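Local coordinates for effector protein HopAB2 (Pseudomonas syringae pv. tomato, PDB 3TL8) that suppresses programmed cell death and immunity in susceptible plants, but triggers resistance in tomato when recognized by the host Pto protein, at residues Glu62-Gln67 against Pro86-Gly91. Sequence-based numbering, arbitrary orientation.
Sequences ERHVMQ and PSIDLG
His64 packs against Ser87 and Ile88 in a small, buried helix-to-loop contact, where the C-terminal turn of helix 54-65 meets the connection between helices 73-81 and 98-109 in the BAK1-binding domain of this effector. Pro86, at the start of segment 86-91, is the last residue of the motif for interaction with Pto kinase. It is a compact example of a buried histidine held by one nitrogen while the other side of its ring packs against a loop. With CG anti to the backbone N (chi1 -178°), the imidazole reaches away from the helix and presents NE2 to the loop. The backbone N of Ile88 lies at the ring edge, near the ring plane, 3.6 Å from His64 NE2, a polar approach too long for a hydrogen bond. Ser87 brings its CB to 3.8 Å from His64 NE2, approaching the ring obliquely. Ile88 CG1, set beside its own backbone N, also comes near this nitrogen, 3.9 Å from His64 NE2. Ile88 CD1 reaches onward to 4.1 Å from His64 CD2.

The same methyl extends the contact to the next helical residue: Ile88 CD1 stands 4.2 Å from Val65 CG2, so one side chain bridges neighbouring positions on the helix. The backbone fits an inverse gamma turn centred on Ile88, although its closing bond is modelled too short to be relied on. Leu99 of helix 98-109 touches both His64 and Ile88, while apolar packing from the other protein in the complex reaches Val65 and Ile88.

His64 ND1 is hydrogen-bonded to Leu69 O, which helps fix the ring's rotation and orients NE2 toward Ile88 N. If the ring is neutral, NE2 probably bears no proton, and the peptide N-H turned roughly toward it adds a weak, probably favourable electrostatic approach to mainly apolar packing.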
# COMPACT_ATOMS: atom_id res chain seq x y z
N GLU B 62 -10.32 5.57 -15.03
CA GLU B 62 -8.90 5.82 -14.86
C GLU B 62 -8.70 6.92 -13.83
O GLU B 62 -7.92 6.78 -12.89
CB GLU B 62 -8.25 6.22 -16.19
CG GLU B 62 -6.75 6.42 -16.08
CD GLU B 62 -6.13 6.97 -17.35
OE1 GLU B 62 -6.89 7.32 -18.29
OE2 GLU B 62 -4.88 7.05 -17.41
N ARG B 63 -9.42 8.02 -13.99
CA ARG B 63 -9.28 9.15 -13.09
C ARG B 63 -9.78 8.83 -11.69
O ARG B 63 -9.35 9.45 -10.72
CB ARG B 63 -9.99 10.37 -13.66
CG ARG B 63 -9.33 10.87 -14.92
CD ARG B 63 -9.98 12.13 -15.45
NE ARG B 63 -9.18 12.72 -16.52
CZ ARG B 63 -9.57 13.74 -17.27
NH1 ARG B 63 -10.76 14.28 -17.09
NH2 ARG B 63 -8.77 14.20 -18.22
N HIS B 64 -10.69 7.86 -11.57
CA HIS B 64 -11.20 7.48 -10.26
C HIS B 64 -10.19 6.60 -9.52
O HIS B 64 -9.91 6.82 -8.34
CB HIS B 64 -12.54 6.76 -10.37
CG HIS B 64 -13.13 6.38 -9.04
ND1 HIS B 64 -13.56 7.31 -8.12
CD2 HIS B 64 -13.33 5.17 -8.47
CE1 HIS B 64 -14.01 6.69 -7.04
NE2 HIS B 64 -13.89 5.39 -7.23
N VAL B 65 -9.66 5.61 -10.22
CA VAL B 65 -8.77 4.62 -9.63
C VAL B 65 -7.38 5.17 -9.28
O VAL B 65 -6.78 4.75 -8.30
CB VAL B 65 -8.64 3.39 -10.54
CG1 VAL B 65 -7.48 2.55 -10.09
CG2 VAL B 65 -9.93 2.57 -10.51
N MET B 66 -6.87 6.10 -10.09
CA MET B 66 -5.59 6.74 -9.78
C MET B 66 -5.79 7.88 -8.78
O MET B 66 -5.37 7.79 -7.63
CB MET B 66 -4.93 7.29 -11.05
CG MET B 66 -4.53 6.24 -12.07
SD MET B 66 -4.15 6.96 -13.68
CE MET B 66 -3.67 5.49 -14.61
N GLN B 67 -6.44 8.93 -9.26
CA GLN B 67 -6.59 10.20 -8.54
C GLN B 67 -7.72 10.20 -7.50
O GLN B 67 -7.97 11.22 -6.86
CB GLN B 67 -6.82 11.32 -9.56
CG GLN B 67 -6.60 12.73 -9.03
CD GLN B 67 -5.20 13.25 -9.32
OE1 GLN B 67 -4.25 12.47 -9.49
NE2 GLN B 67 -5.06 14.57 -9.37
N PRO B 86 -20.66 1.87 -7.26
CA PRO B 86 -19.79 2.97 -6.86
C PRO B 86 -19.89 3.06 -5.35
O PRO B 86 -20.98 2.82 -4.83
CB PRO B 86 -20.45 4.19 -7.51
CG PRO B 86 -21.18 3.65 -8.67
CD PRO B 86 -21.68 2.30 -8.23
N SER B 87 -18.80 3.36 -4.65
CA SER B 87 -17.49 3.58 -5.26
C SER B 87 -16.39 3.24 -4.26
O SER B 87 -16.64 3.08 -3.07
CB SER B 87 -17.34 5.03 -5.72
OG SER B 87 -17.77 5.17 -7.06
N ILE B 88 -15.16 3.12 -4.76
CA ILE B 88 -14.02 2.81 -3.91
C ILE B 88 -13.82 3.92 -2.90
O ILE B 88 -12.91 4.74 -3.04
CB ILE B 88 -12.73 2.63 -4.73
CG1 ILE B 88 -13.00 1.82 -6.00
CG2 ILE B 88 -11.65 1.97 -3.88
CD1 ILE B 88 -11.80 1.68 -6.91
N ASP B 89 -14.67 3.95 -1.88
CA ASP B 89 -14.63 5.02 -0.89
C ASP B 89 -13.46 4.86 0.07
O ASP B 89 -12.83 5.84 0.47
CB ASP B 89 -15.94 5.06 -0.09
CG ASP B 89 -16.01 6.25 0.84
OD1 ASP B 89 -15.55 7.35 0.44
OD2 ASP B 89 -16.51 6.10 1.97
N LEU B 90 -13.16 3.62 0.43
CA LEU B 90 -12.14 3.33 1.42
C LEU B 90 -10.72 3.67 0.95
O LEU B 90 -10.41 3.58 -0.25
CB LEU B 90 -12.22 1.86 1.83
CG LEU B 90 -12.14 0.84 0.68
CD1 LEU B 90 -10.70 0.64 0.24
CD2 LEU B 90 -12.77 -0.48 1.09
N GLY B 91 -9.88 4.06 1.90
CA GLY B 91 -8.45 4.18 1.69
C GLY B 91 -7.76 2.93 2.23
O GLY B 91 -6.54 2.89 2.41